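Leucine aminopeptidase (Parabacteroides distasonis, PDB 3TC8) probably acts as a zinc-dependent exopeptidase of peptidase family M28, removing amino acids from peptide N termini, and binds a zinc ion. Local coordinates at residues E224-A229 and P261-I266; T208-Q213 and Y238-A243; A82-G87 and I154-E159. All coordinates share one frame; numbering follows the deposited sequence. Where two conformers were deposited one is given.

Contact 1: E224-A229 and P261-I266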
loop_
_atom_site.group_PDB
_atom_site.type_symbol
_atom_site.label_atom_id
_atom_site.label_comp_id
_atom_site.label_asym_id
_atom_site.label_seq_id
_atom_site.Cartn_x
_atom_site.Cartn_y
_atom_site.Cartn_z
ATOM N N GLU A 224 -4.293 14.346 -10.780
ATOM C CA GLU A 224 -5.383 14.778 -11.626
ATOM C C GLU A 224 -5.882 13.663 -12.547
ATOM O O GLU A 224 -7.077 13.492 -12.726
ATOM C CB GLU A 224 -5.020 16.038 -12.397
ATOM C CG GLU A 224 -4.884 17.241 -11.431
ATOM C CD GLU A 224 -6.154 17.537 -10.680
ATOM O OE1 GLU A 224 -7.239 17.593 -11.354
ATOM O OE2 GLU A 224 -6.069 17.724 -9.440
HETATM N N MSE A 225 -4.966 12.923 -13.141
HETATM C CA MSE A 225 -5.346 11.832 -14.018
HETATM C C MSE A 225 -6.159 10.778 -13.273
HETATM O O MSE A 225 -7.193 10.320 -13.767
HETATM C CB MSE A 225 -4.087 11.190 -14.565
HETATM C CG MSE A 225 -4.264 9.869 -15.344
HETATM SE SE MSE A 225 -2.688 9.118 -16.075
HETATM C CE MSE A 225 -1.725 8.787 -14.437
ATOM N N VAL A 226 -5.710 10.396 -12.082
ATOM C CA VAL A 226 -6.402 9.400 -11.297
ATOM C C VAL A 226 -7.767 9.890 -10.808
ATOM O O VAL A 226 -8.765 9.179 -10.931
ATOM C CB VAL A 226 -5.489 8.903 -10.108
ATOM C CG1 VAL A 226 -6.270 8.012 -9.144
ATOM C CG2 VAL A 226 -4.282 8.200 -10.679
ATOM N N TRP A 227 -7.829 11.120 -10.265
ATOM C CA TRP A 227 -9.068 11.610 -9.745
ATOM C C TRP A 227 -10.079 11.843 -10.876
ATOM O O TRP A 227 -11.284 11.633 -10.678
ATOM C CB TRP A 227 -8.853 12.907 -8.902
ATOM C CG TRP A 227 -8.709 12.652 -7.406
ATOM C CD1 TRP A 227 -9.575 13.085 -6.475
ATOM C CD2 TRP A 227 -7.747 11.820 -6.709
ATOM N NE1 TRP A 227 -9.213 12.615 -5.234
ATOM C CE2 TRP A 227 -8.083 11.855 -5.356
ATOM C CE3 TRP A 227 -6.628 11.125 -7.098
ATOM C CZ2 TRP A 227 -7.378 11.143 -4.383
ATOM C CZ3 TRP A 227 -5.926 10.394 -6.141
ATOM C CH2 TRP A 227 -6.290 10.436 -4.803
ATOM N N SER A 228 -9.621 12.268 -12.042
ATOM C CA SER A 228 -10.515 12.442 -13.181
ATOM C C SER A 228 -11.038 11.109 -13.684
ATOM O O SER A 228 -12.218 10.989 -14.009
ATOM C CB SER A 228 -9.777 13.167 -14.303
ATOM O OG SER A 228 -9.604 14.546 -13.977
ATOM N N ALA A 229 -10.184 10.100 -13.767
ATOM C CA ALA A 229 -10.645 8.756 -14.134
ATOM C C ALA A 229 -11.703 8.258 -13.163
ATOM O O ALA A 229 -12.712 7.694 -13.570
ATOM C CB ALA A 229 -9.471 7.763 -14.253
ATOM N N PRO A 261 7.858 10.339 -9.630
ATOM C CA PRO A 261 6.675 11.064 -9.156
ATOM C C PRO A 261 5.595 10.066 -8.723
ATOM O O PRO A 261 5.170 9.264 -9.542
ATOM C CB PRO A 261 6.231 11.903 -10.369
ATOM C CG PRO A 261 7.488 12.003 -11.225
ATOM C CD PRO A 261 8.178 10.669 -11.032
ATOM N N SER A 262 5.153 10.175 -7.475
ATOM C CA SER A 262 4.277 9.148 -6.889
ATOM C C SER A 262 3.190 9.789 -6.074
ATOM O O SER A 262 3.379 10.857 -5.457
ATOM C CB SER A 262 5.074 8.167 -6.050
ATOM O OG SER A 262 6.072 7.512 -6.768
ATOM N N ILE A 263 2.041 9.131 -6.051
ATOM C CA ILE A 263 0.899 9.577 -5.297
ATOM C C ILE A 263 0.467 8.515 -4.287
ATOM O O ILE A 263 0.797 7.322 -4.418
ATOM C CB ILE A 263 -0.273 9.928 -6.234
ATOM C CG1 ILE A 263 -0.968 8.693 -6.822
ATOM C CG2 ILE A 263 0.190 10.907 -7.338
ATOM C CD1 ILE A 263 -2.318 9.009 -7.469
ATOM N N ASP A 264 -0.325 8.973 -3.315
ATOM C CA ASP A 264 -0.910 8.119 -2.284
ATOM C C ASP A 264 -2.402 8.197 -2.340
ATOM O O ASP A 264 -2.947 9.310 -2.227
ATOM C CB ASP A 264 -0.394 8.564 -0.907
ATOM C CG ASP A 264 -0.619 7.578 0.201
ATOM O OD1 ASP A 264 -1.203 6.497 0.030
ATOM O OD2 ASP A 264 -0.148 7.936 1.359
ATOM N N ILE A 265 -3.058 7.053 -2.543
ATOM C CA ILE A 265 -4.500 6.910 -2.448
ATOM C C ILE A 265 -4.738 6.309 -1.073
ATOM O O ILE A 265 -4.391 5.148 -0.824
ATOM C CB ILE A 265 -5.062 5.994 -3.564
ATOM C CG1 ILE A 265 -4.668 6.504 -4.961
ATOM C CG2 ILE A 265 -6.572 5.846 -3.413
ATOM C CD1 ILE A 265 -5.117 5.665 -6.099
ATOM N N ILE A 266 -5.327 7.098 -0.182
ATOM C CA ILE A 266 -5.417 6.782 1.246
ATOM C C ILE A 266 -6.614 7.438 1.859
ATOM O O ILE A 266 -6.894 8.606 1.602
ATOM C CB ILE A 266 -4.093 7.167 1.985
ATOM C CG1 ILE A 266 -4.204 6.872 3.482
ATOM C CG2 ILE A 266 -3.678 8.608 1.737
ATOM C CD1 ILE A 266 -2.867 6.904 4.217
#

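Contact 2: T208-Q213 and Y238-A243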
loop_
_atom_site.group_PDB
_atom_site.type_symbol
_atom_site.label_atom_id
_atom_site.label_comp_id
_atom_site.label_asym_id
_atom_site.label_seq_id
_atom_site.Cartn_x
_atom_site.Cartn_y
_atom_site.Cartn_z
ATOM N N THR A 208 -12.706 8.053 2.168
ATOM C CA THR A 208 -12.593 9.281 1.408
ATOM C C THR A 208 -11.140 9.543 1.074
ATOM O O THR A 208 -10.346 9.810 1.970
ATOM C CB THR A 208 -13.233 10.449 2.156
ATOM O OG1 THR A 208 -12.704 10.584 3.474
ATOM C CG2 THR A 208 -14.741 10.304 2.235
ATOM N N PHE A 209 -10.831 9.494 -0.221
ATOM C CA PHE A 209 -9.499 9.722 -0.722
ATOM C C PHE A 209 -9.395 11.163 -1.208
ATOM O O PHE A 209 -10.016 11.542 -2.215
ATOM C CB PHE A 209 -9.163 8.774 -1.885
ATOM C CG PHE A 209 -9.510 7.322 -1.619
ATOM C CD1 PHE A 209 -9.156 6.674 -0.454
ATOM C CD2 PHE A 209 -10.191 6.581 -2.586
ATOM C CE1 PHE A 209 -9.456 5.348 -0.229
ATOM C CE2 PHE A 209 -10.479 5.244 -2.370
ATOM C CZ PHE A 209 -10.135 4.627 -1.205
ATOM N N PHE A 210 -8.649 11.990 -0.462
ATOM C CA PHE A 210 -8.411 13.367 -0.847
ATOM C C PHE A 210 -7.092 13.443 -1.611
ATOM O O PHE A 210 -6.282 12.516 -1.647
ATOM C CB PHE A 210 -8.361 14.244 0.421
ATOM C CG PHE A 210 -9.691 14.523 1.055
ATOM C CD1 PHE A 210 -10.356 13.569 1.813
ATOM C CD2 PHE A 210 -10.274 15.746 0.871
ATOM C CE1 PHE A 210 -11.559 13.845 2.386
ATOM C CE2 PHE A 210 -11.517 16.022 1.447
ATOM C CZ PHE A 210 -12.134 15.084 2.204
ATOM N N LYS A 211 -6.891 14.588 -2.264
ATOM C CA LYS A 211 -5.651 14.794 -3.014
ATOM C C LYS A 211 -4.544 15.147 -1.996
ATOM O O LYS A 211 -4.536 16.251 -1.408
ATOM C CB LYS A 211 -5.841 15.888 -4.055
ATOM C CG LYS A 211 -6.932 15.575 -5.051
ATOM C CD LYS A 211 -7.090 16.679 -6.055
ATOM C CE LYS A 211 -8.249 16.506 -6.952
ATOM N NZ LYS A 211 -8.362 17.698 -7.877
ATOM N N GLU A 212 -3.658 14.192 -1.742
ATOM C CA GLU A 212 -2.706 14.343 -0.647
ATOM C C GLU A 212 -1.592 15.324 -1.028
ATOM O O GLU A 212 -1.193 15.406 -2.173
ATOM C CB GLU A 212 -2.239 12.918 -0.291
ATOM C CG GLU A 212 -1.302 12.800 0.886
ATOM C CD GLU A 212 0.143 13.135 0.600
ATOM O OE1 GLU A 212 0.615 12.776 -0.502
ATOM O OE2 GLU A 212 0.804 13.756 1.490
ATOM N N GLN A 213 -1.084 16.052 -0.045
ATOM C CA GLN A 213 -0.194 17.194 -0.359
ATOM C C GLN A 213 1.125 16.804 -0.982
ATOM O O GLN A 213 1.539 17.421 -1.957
ATOM C CB GLN A 213 0.082 18.040 0.882
ATOM C CG GLN A 213 -1.077 18.864 1.294
ATOM C CD GLN A 213 -1.482 19.870 0.274
ATOM O OE1 GLN A 213 -0.641 20.513 -0.334
ATOM N NE2 GLN A 213 -2.787 19.906 -0.021
ATOM N N TYR A 238 -15.824 8.505 -3.483
ATOM C CA TYR A 238 -14.598 8.035 -2.877
ATOM C C TYR A 238 -13.412 8.927 -3.169
ATOM O O TYR A 238 -12.654 9.249 -2.267
ATOM C CB TYR A 238 -14.269 6.589 -3.312
ATOM C CG TYR A 238 -15.292 5.588 -2.868
ATOM C CD1 TYR A 238 -15.272 5.086 -1.569
ATOM C CD2 TYR A 238 -16.329 5.213 -3.690
ATOM C CE1 TYR A 238 -16.246 4.183 -1.151
ATOM C CE2 TYR A 238 -17.299 4.313 -3.266
ATOM C CZ TYR A 238 -17.275 3.836 -1.993
ATOM O OH TYR A 238 -18.262 2.957 -1.589
ATOM N N PHE A 239 -13.213 9.301 -4.435
ATOM C CA PHE A 239 -12.128 10.185 -4.827
ATOM C C PHE A 239 -12.605 11.610 -4.775
ATOM O O PHE A 239 -13.114 12.154 -5.759
ATOM C CB PHE A 239 -11.612 9.801 -6.213
ATOM C CG PHE A 239 -10.851 8.504 -6.229
ATOM C CD1 PHE A 239 -11.499 7.275 -6.303
ATOM C CD2 PHE A 239 -9.463 8.489 -6.229
ATOM C CE1 PHE A 239 -10.797 6.082 -6.315
ATOM C CE2 PHE A 239 -8.770 7.324 -6.244
ATOM C CZ PHE A 239 -9.435 6.138 -6.296
ATOM N N ILE A 240 -12.413 12.221 -3.625
ATOM C CA ILE A 240 -12.973 13.563 -3.331
ATOM C C ILE A 240 -12.133 14.599 -4.065
ATOM O O ILE A 240 -10.895 14.574 -3.977
ATOM C CB ILE A 240 -12.944 13.865 -1.830
ATOM C CG1 ILE A 240 -13.566 12.719 -1.019
ATOM C CG2 ILE A 240 -13.653 15.184 -1.556
ATOM C CD1 ILE A 240 -14.996 12.346 -1.381
ATOM N N ASN A 241 -12.790 15.504 -4.796
ATOM C CA ASN A 241 -12.106 16.493 -5.594
ATOM C C ASN A 241 -11.718 17.681 -4.731
ATOM O O ASN A 241 -12.253 18.798 -4.896
ATOM C CB ASN A 241 -13.004 16.938 -6.744
ATOM C CG ASN A 241 -12.208 17.596 -7.880
ATOM O OD1 ASN A 241 -10.980 17.399 -8.018
ATOM N ND2 ASN A 241 -12.913 18.371 -8.713
ATOM N N ALA A 242 -10.810 17.448 -3.813
ATOM C CA ALA A 242 -10.370 18.426 -2.872
ATOM C C ALA A 242 -9.003 18.061 -2.352
ATOM O O ALA A 242 -8.676 16.880 -2.226
ATOM C CB ALA A 242 -11.362 18.611 -1.713
ATOM N N ALA A 243 -8.242 19.060 -1.942
ATOM C CA ALA A 243 -6.952 18.875 -1.296
ATOM C C ALA A 243 -7.101 18.342 0.111
ATOM O O ALA A 243 -7.986 18.764 0.867
ATOM C CB ALA A 243 -6.153 20.187 -1.259
#

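Contact 3: A82-G87 and I154-E159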
loop_
_atom_site.group_PDB
_atom_site.type_symbol
_atom_site.label_atom_id
_atom_site.label_comp_id
_atom_site.label_asym_id
_atom_site.label_seq_id
_atom_site.Cartn_x
_atom_site.Cartn_y
_atom_site.Cartn_z
ATOM N N ALA A 82 13.363 -8.207 7.241
ATOM C CA ALA A 82 12.428 -7.597 6.298
ATOM C C ALA A 82 12.526 -8.252 4.925
ATOM O O ALA A 82 13.576 -8.781 4.522
ATOM C CB ALA A 82 12.707 -6.109 6.204
ATOM N N ARG A 83 11.415 -8.185 4.204
ATOM C CA ARG A 83 11.314 -8.764 2.882
ATOM C C ARG A 83 10.372 -7.907 2.044
ATOM O O ARG A 83 9.165 -7.895 2.257
ATOM C CB ARG A 83 10.802 -10.203 2.972
ATOM C CG ARG A 83 10.559 -10.821 1.636
ATOM C CD ARG A 83 10.392 -12.302 1.594
ATOM N NE ARG A 83 9.449 -12.790 2.614
ATOM C CZ ARG A 83 8.898 -14.002 2.616
ATOM N NH1 ARG A 83 8.892 -14.733 1.527
ATOM N NH2 ARG A 83 8.285 -14.411 3.690
ATOM N N ASN A 84 10.940 -7.143 1.114
ATOM C CA ASN A 84 10.144 -6.459 0.095
ATOM C C ASN A 84 9.885 -7.441 -1.039
ATOM O O ASN A 84 10.768 -8.192 -1.420
ATOM C CB ASN A 84 10.864 -5.225 -0.449
ATOM C CG ASN A 84 11.151 -4.170 0.587
ATOM O OD1 ASN A 84 10.315 -3.865 1.439
ATOM N ND2 ASN A 84 12.327 -3.534 0.470
ATOM N N ILE A 85 8.657 -7.465 -1.538
ATOM C CA ILE A 85 8.252 -8.416 -2.559
ATOM C C ILE A 85 7.872 -7.666 -3.810
ATOM O O ILE A 85 6.976 -6.842 -3.789
ATOM C CB ILE A 85 7.124 -9.319 -2.049
ATOM C CG1 ILE A 85 7.497 -10.022 -0.739
ATOM C CG2 ILE A 85 6.665 -10.306 -3.117
ATOM C CD1 ILE A 85 6.361 -10.658 0.004
ATOM N N ILE A 86 8.572 -7.970 -4.901
ATOM C CA ILE A 86 8.411 -7.261 -6.151
ATOM C C ILE A 86 7.947 -8.226 -7.244
ATOM O O ILE A 86 8.564 -9.242 -7.425
ATOM C CB ILE A 86 9.732 -6.599 -6.624
ATOM C CG1 ILE A 86 10.272 -5.618 -5.582
ATOM C CG2 ILE A 86 9.528 -5.909 -7.990
ATOM C CD1 ILE A 86 11.355 -6.076 -4.713
ATOM N N GLY A 87 6.848 -7.893 -7.905
ATOM C CA GLY A 87 6.396 -8.647 -9.074
ATOM C C GLY A 87 6.388 -7.778 -10.279
ATOM O O GLY A 87 5.685 -6.784 -10.355
ATOM N N ILE A 154 4.875 -3.725 -6.006
ATOM C CA ILE A 154 5.784 -3.865 -4.856
ATOM C C ILE A 154 5.009 -3.821 -3.546
ATOM O O ILE A 154 4.267 -2.906 -3.283
ATOM C CB ILE A 154 6.953 -2.862 -4.814
ATOM C CG1 ILE A 154 7.717 -2.919 -6.141
ATOM C CG2 ILE A 154 7.830 -3.181 -3.595
ATOM C CD1 ILE A 154 9.008 -2.065 -6.184
ATOM N N PHE A 155 5.240 -4.896 -2.761
ATOM C CA PHE A 155 4.788 -4.948 -1.389
ATOM C C PHE A 155 6.005 -4.633 -0.493
ATOM O O PHE A 155 6.920 -5.435 -0.380
ATOM C CB PHE A 155 4.179 -6.296 -1.058
ATOM C CG PHE A 155 3.085 -6.748 -2.018
ATOM C CD1 PHE A 155 2.180 -5.862 -2.565
ATOM C CD2 PHE A 155 2.993 -8.088 -2.332
ATOM C CE1 PHE A 155 1.198 -6.341 -3.431
ATOM C CE2 PHE A 155 1.973 -8.567 -3.185
ATOM C CZ PHE A 155 1.092 -7.646 -3.719
ATOM N N PHE A 156 5.967 -3.446 0.096
ATOM C CA PHE A 156 7.051 -2.976 0.968
ATOM C C PHE A 156 6.803 -3.420 2.409
ATOM O O PHE A 156 5.706 -3.372 2.916
ATOM C CB PHE A 156 7.162 -1.454 0.896
ATOM C CG PHE A 156 7.737 -0.954 -0.393
ATOM C CD1 PHE A 156 9.047 -1.168 -0.714
ATOM C CD2 PHE A 156 6.970 -0.195 -1.278
ATOM C CE1 PHE A 156 9.587 -0.688 -1.868
ATOM C CE2 PHE A 156 7.544 0.283 -2.453
ATOM C CZ PHE A 156 8.853 0.071 -2.726
ATOM N N ASP A 157 7.890 -3.835 3.031
ATOM C CA ASP A 157 7.864 -4.302 4.404
ATOM C C ASP A 157 8.246 -3.230 5.379
ATOM O O ASP A 157 8.744 -2.151 5.025
ATOM C CB ASP A 157 8.843 -5.494 4.556
ATOM C CG ASP A 157 8.571 -6.410 5.717
ATOM O OD1 ASP A 157 7.576 -6.229 6.458
ATOM O OD2 ASP A 157 9.330 -7.401 5.813
ATOM N N ALA A 158 7.927 -3.491 6.632
ATOM C CA ALA A 158 8.419 -2.704 7.755
ATOM C C ALA A 158 8.054 -1.226 7.595
ATOM O O ALA A 158 8.830 -0.346 7.996
ATOM C CB ALA A 158 9.889 -2.922 7.962
ATOM N N GLU A 159 6.848 -0.942 7.121
ATOM C CA GLU A 159 6.378 0.408 7.030
ATOM C C GLU A 159 5.858 0.945 8.357
ATOM O O GLU A 159 5.928 2.145 8.584
ATOM C CB GLU A 159 5.282 0.510 5.958
ATOM C CG GLU A 159 4.679 1.908 5.776
ATOM C CD GLU A 159 3.617 2.347 6.752
ATOM O OE1 GLU A 159 2.937 1.447 7.304
ATOM O OE2 GLU A 159 3.479 3.608 6.953
#

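Contact 1: E224-A229 and P261-I266
Val226 and Ile263 meet tip to tip, methyl against methyl, where helix 213-233 packs on strand 262-266. From its CB, Ile263 sends CG1 into the crowded position between the backbone N and the carbonyl carbon (chi1 74°). CG2 branches off beside the backbone N. The Ile263 side chain also touches Ile222 and Val223 of the same helix. CG1 carries the chain on toward Val226 and Trp227. The terminal CD1 does the touching. It lies 3.8 Å from Val226 CG2 and 4.1 Å from Trp227 CZ3, where it reaches the edge of the indole close to the ring plane. The other branch of Val226 is used as well: CG1 faces Ile265 CD1 at 4.0 Å, again tip to tip. Ile265 CG1 comes near Trp227 CZ3 obliquely, at 4.3 Å. The contact is apolar and buried, and aliphatic carbons and the Trp227 ring carry it. The segment axes stay 10.6 Å apart and run 36° from parallel, as the side chains fill the gap between helix and sheet. Strand 262-266 is an outermost strand of the mixed sheet and bonds to strand 195-200. Helix 292-308 packs against Val226, and helix 250-258 against Ser262 and Asp264.

Contact 2: T208-Q213 and Y238-A243
A short parallel beta pairing with a beta bulge joins segments 208-213 and 238-243, on the chain before and after helix 213-233. Phe209 pairs with Phe239, but Lys211 pairs with Ala243, a register shift of two. Phe209 N binds Tyr238 O at 2.8 Å, and Phe209 O accepts Ile240 N. Beyond the bulge, Lys211 N donates to Ala242 O at 2.9 Å. Asn241 centres an inverse gamma turn in the extra residues.

On the face of the pairing that carries Phe209 and Phe239, the two rings form a T-shaped (edge-to-face) stack, planes at 66°. Phe209 CD2 stands over the centre of the Phe239 ring. Ile240 packs on a second ring: its CB lies 4.1 Å from the Phe210 ring centroid, a CH-pi contact over the face, and its CG2 reaches Phe210 CE2.

The Lys211 chain is extended beyond CG and runs alongside Asn241, pointing the same way. In one of two Asn241 conformers, its NZ gives a 2.6 Å bond to Asn241 OD1, nearly in line with that C=O. The same NZ forms a salt bridge with Glu224 of helix 213-233. A methionine in place of Lys211 would probably leave Glu224 without its charge mate. The ammonium thus ties strand 209-211 to the helix, and in that Asn241 conformer also reaches the turn; the Glu224 carboxylate likely balances its charge.

Contact 3: A82-G87 and I154-E159
Asp157 and Arg83 make one of the shortest polar contacts here: Arg83 N donates to Asp157 OD2 at 2.7 Å, using the anti lone pair of that oxygen. The exchange runs both ways between the segments, since Asp157 N donates to Asn84 OD1 at 2.9 Å. That bond is nearly straight, 174° at the hydrogen. Both lie where strand 150-156 ends, next to strand 79-89 in the mixed sheet of the M28 fold. The two strands are antiparallel, and the side-chain bonds extend their pairing past Phe156. With CG anti to its own N (chi1 -158°), the Asp157 carboxylate reaches the backbone of segment 82-87, and CB sits near Arg83 O. The other oxygen, OD1, accepts from His47 and makes a weak bond to Ala158 N. The Asn84 amide is held at both ends, as its ND2 donates to Gln68 and Gly178. This should fix its rotation and keep OD1 turned to Asp157 N.

Ile85 and Phe155 form the hydrogen-bonded pair: Ile85 N donates to Phe155 O at 2.9 Å, and Phe155 N to Ile85 O at 2.8 Å. Their side chains share a face that helix 45-60 covers, and Phe155 also meets helix 125-144. The other face carries Ile86 and Ile154, the non-hydrogen-bonded pair. They lie side by side, Ile86 CG1 3.8 Å from Ile154 CG1. Helix 177-184 lies along this side, where its Trp182 touches Asn84 and Ile154.

Asp160, which binds the zinc ion, follows soon after in the chain; the Asp157 side chain lies about 12 Å from the metal. At the sheet end, Asn84 OD1 also meets the edge of the Phe156 ring, 3.7 Å from CD1, with amide and ring planes 80° apart.

How the contacts relate
From the N terminus, contact 3 closes first. It brings 154-159 back to 82-87 across a loop that holds strand 96-102 and helix 125-144. Contacts 1 and 2 follow later and cross. Segment 208-213 opens contact 2, 224-229 opens contact 1, 238-243 closes contact 2 and 261-266 closes contact 1. They share helix 213-233 and touch directly: Glu224 meets Lys211, and the Trp227 indole packs on the backbone of 208-213 and 238-243. Contact 2 ties together the chain on both sides of this helix, and contact 1 fastens the helix to the edge strand 262-266. Contact 3 lies in the same sheet but about 21 Å from contact 1, centre to centre.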